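Side-chain contact in 432aa long hypothetical deoxyribodipyrimidine photolyase (Sulfolobus tokodaii, PDB 2E0I), which probably repairs ultraviolet-induced pyrimidine dimers in DNA with light energy, using bound flavin-adenine dinucleotide: residues M298-L301 against G305-N308. Numbering follows the deposited sequence.
Sequences MRML and GYIN. With FAD (flavin-adenine dinucleotide), chain E.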
loop_
_atom_site.group_PDB
_atom_site.type_symbol
_atom_site.label_atom_id
_atom_site.label_comp_id
_atom_site.label_asym_id
_atom_site.label_seq_id
_atom_site.Cartn_x
_atom_site.Cartn_y
_atom_site.Cartn_z
ATOM N N MET A 298 10.864 -3.772 -12.549
ATOM C CA MET A 298 9.817 -2.988 -13.181
ATOM C C MET A 298 8.884 -3.840 -14.018
ATOM O O MET A 298 7.660 -3.687 -13.947
ATOM C CB MET A 298 10.427 -1.881 -14.038
ATOM C CG MET A 298 11.285 -0.896 -13.245
ATOM S SD MET A 298 10.456 -0.156 -11.818
ATOM C CE MET A 298 9.276 0.981 -12.636
ATOM N N ARG A 299 9.446 -4.752 -14.803
ATOM C CA ARG A 299 8.606 -5.591 -15.640
ATOM C C ARG A 299 7.667 -6.433 -14.802
ATOM O O ARG A 299 6.480 -6.535 -15.122
ATOM C CB ARG A 299 9.451 -6.470 -16.553
ATOM C CG ARG A 299 10.158 -5.665 -17.602
ATOM C CD ARG A 299 10.843 -6.527 -18.623
ATOM N NE ARG A 299 11.732 -5.718 -19.451
ATOM C CZ ARG A 299 12.391 -6.180 -20.506
ATOM N NH1 ARG A 299 12.250 -7.452 -20.866
ATOM N NH2 ARG A 299 13.206 -5.379 -21.189
ATOM N N MET A 300 8.178 -7.028 -13.728
ATOM C CA MET A 300 7.319 -7.827 -12.877
ATOM C C MET A 300 6.205 -6.937 -12.337
ATOM O O MET A 300 5.023 -7.230 -12.512
ATOM C CB MET A 300 8.086 -8.431 -11.709
ATOM C CG MET A 300 7.188 -9.321 -10.871
ATOM S SD MET A 300 7.929 -10.065 -9.417
ATOM C CE MET A 300 6.443 -10.667 -8.627
ATOM N N LEU A 301 6.591 -5.841 -11.686
ATOM C CA LEU A 301 5.629 -4.903 -11.127
ATOM C C LEU A 301 4.552 -4.552 -12.151
ATOM O O LEU A 301 3.371 -4.559 -11.828
ATOM C CB LEU A 301 6.348 -3.624 -10.665
ATOM C CG LEU A 301 5.512 -2.346 -10.480
ATOM C CD1 LEU A 301 4.529 -2.531 -9.337
ATOM C CD2 LEU A 301 6.426 -1.152 -10.214
ATOM N N GLY A 305 1.835 -6.134 -10.505
ATOM C CA GLY A 305 1.397 -5.152 -9.527
ATOM C C GLY A 305 2.029 -5.394 -8.165
ATOM O O GLY A 305 1.582 -4.862 -7.148
ATOM N N TYR A 306 3.090 -6.196 -8.154
ATOM C CA TYR A 306 3.791 -6.535 -6.925
ATOM C C TYR A 306 5.284 -6.808 -7.162
ATOM O O TYR A 306 5.681 -7.223 -8.240
ATOM C CB TYR A 306 3.141 -7.781 -6.294
ATOM C CG TYR A 306 3.914 -8.344 -5.123
ATOM C CD1 TYR A 306 3.648 -7.929 -3.814
ATOM C CD2 TYR A 306 4.987 -9.214 -5.330
ATOM C CE1 TYR A 306 4.437 -8.362 -2.741
ATOM C CE2 TYR A 306 5.784 -9.648 -4.270
ATOM C CZ TYR A 306 5.509 -9.217 -2.983
ATOM O OH TYR A 306 6.337 -9.615 -1.954
ATOM N N ILE A 307 6.094 -6.547 -6.139
ATOM C CA ILE A 307 7.532 -6.812 -6.132
ATOM C C ILE A 307 7.937 -6.759 -4.672
ATOM O O ILE A 307 7.410 -5.947 -3.919
ATOM C CB ILE A 307 8.371 -5.776 -6.924
ATOM C CG1 ILE A 307 7.907 -4.359 -6.624
ATOM C CG2 ILE A 307 8.309 -6.084 -8.397
ATOM C CD1 ILE A 307 8.754 -3.289 -7.294
ATOM N N ASN A 308 8.855 -7.622 -4.250
ATOM C CA ASN A 308 9.255 -7.620 -2.843
ATOM C C ASN A 308 10.011 -6.346 -2.444
ATOM O O ASN A 308 10.478 -5.588 -3.293
ATOM C CB ASN A 308 10.071 -8.878 -2.504
ATOM C CG ASN A 308 11.545 -8.770 -2.884
ATOM O OD1 ASN A 308 11.981 -7.861 -3.600
ATOM N ND2 ASN A 308 12.322 -9.725 -2.399
HETATM P PA FAD E . 7.155 -9.267 3.262
HETATM O O1A FAD E . 6.671 -10.664 3.170
HETATM O O2A FAD E . 8.513 -8.865 3.689
HETATM O O5B FAD E . 6.364 -8.933 4.624
HETATM C C5B FAD E . 6.809 -7.917 5.525
HETATM C C4B FAD E . 5.616 -7.089 6.008
HETATM O O4B FAD E . 6.030 -6.045 6.905
HETATM C C3B FAD E . 4.945 -6.411 4.812
HETATM O O3B FAD E . 3.852 -7.225 4.378
HETATM C C2B FAD E . 4.381 -5.158 5.479
HETATM O O2B FAD E . 3.235 -5.501 6.260
HETATM C C1B FAD E . 5.550 -4.789 6.392
HETATM N N9A FAD E . 6.642 -4.116 5.648
HETATM C C8A FAD E . 7.745 -4.680 5.159
HETATM N N7A FAD E . 8.534 -3.741 4.639
HETATM C C5A FAD E . 7.928 -2.567 4.795
HETATM C C6A FAD E . 8.238 -1.252 4.466
HETATM N N6A FAD E . 9.387 -0.950 3.871
HETATM N N1A FAD E . 7.361 -0.281 4.765
HETATM C C2A FAD E . 6.214 -0.546 5.367
HETATM N N3A FAD E . 5.890 -1.784 5.700
HETATM C C4A FAD E . 6.716 -2.806 5.431
HETATM N N1 FAD E . 4.018 -1.376 1.064
HETATM C C2 FAD E . 2.634 -1.210 0.925
HETATM O O2 FAD E . 1.851 -1.932 1.538
HETATM N N3 FAD E . 2.131 -0.250 0.038
HETATM C C4 FAD E . 3.021 0.531 -0.710
HETATM O O4 FAD E . 2.582 1.413 -1.446
HETATM C C4X FAD E . 4.394 0.350 -0.580
HETATM N N5 FAD E . 5.267 1.077 -1.398
HETATM C C5X FAD E . 6.652 0.921 -1.264
HETATM C C6 FAD E . 7.499 1.668 -2.078
HETATM C C7 FAD E . 8.878 1.550 -1.932
HETATM C C7M FAD E . 9.786 2.405 -2.818
HETATM C C8 FAD E . 9.404 0.680 -0.978
HETATM C C8M FAD E . 10.915 0.550 -0.775
HETATM C C9 FAD E . 8.548 -0.063 -0.171
HETATM C C9A FAD E . 7.166 0.054 -0.301
HETATM N N10 FAD E . 6.289 -0.675 0.524
HETATM C C10 FAD E . 4.903 -0.596 0.308
HETATM C "C1'" FAD E . 6.825 -1.558 1.592
HETATM C "C2'" FAD E . 7.109 -3.021 1.242
HETATM O "O2'" FAD E . 7.956 -3.107 0.094
HETATM C "C3'" FAD E . 5.830 -3.830 1.015
HETATM O "O3'" FAD E . 4.974 -3.692 2.152
HETATM C "C4'" FAD E . 6.139 -5.317 0.820
HETATM O "O4'" FAD E . 7.036 -5.495 -0.280
HETATM C "C5'" FAD E . 4.860 -6.115 0.562
HETATM O "O5'" FAD E . 5.155 -7.487 0.280
HETATM P P FAD E . 5.105 -8.615 1.429
HETATM O O1P FAD E . 3.816 -8.481 2.144
HETATM O O2P FAD E . 5.416 -9.909 0.783
HETATM O O3P FAD E . 6.302 -8.186 2.422
#
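Leu301 and Gly305 come together where helix 292-304 ends, their CA atoms 4.5 Å apart, and the chain of 305-308 turns back extended past the last turn of the helix. Gly305 N donates to Leu301 O at 2.6 Å, the i to i+4 spacing of an alpha helix, with an N-H...O angle of 142°. Gly305 then leaves the helix with a positive phi of 79°, a value that favours glycine.

Two side chains of the helix receive the returning chain. Met300 runs out fully extended, CG anti to the backbone N (chi1 -177°). Its thioether passes Tyr306 O and its methyl CE stops 3.9 Å from Tyr306 CD2, at the edge of the ring and in its plane. Met300 and Tyr306 run alongside each other in one direction, and the Ile307 side chain runs the other way past Met300. Ile307 CG2 sits 3.9 Å from Leu301 CB and also faces Met300 CB, so one methyl packs against both helix residues. Phe380 and Trp384 of helix 379-384 also touch Met300, while Phe334 of helix 327-337 packs on Leu301.

Tyr306 carries the contact on to the cofactor. Its OH donates to FAD O2P at 2.9 Å, and FAD O5' lies at the ring edge. A phenylalanine here would probably leave FAD O2P without this hydroxyl donor and remove the tie between the link and the cofactor. Asn308 follows as the N-cap of helix 309-322, its OD1 accepting from Val311 N.

The arrangement is the link between helices 292-304 and 309-322, with a glycine of positive phi just after the first and an asparagine N-cap before the second. Tyr306, Ile307 and Asn308 belong to the FAD pocket of the FAD-binding domain, probably the catalytic one as in other photolyases; the second FAD binds elsewhere.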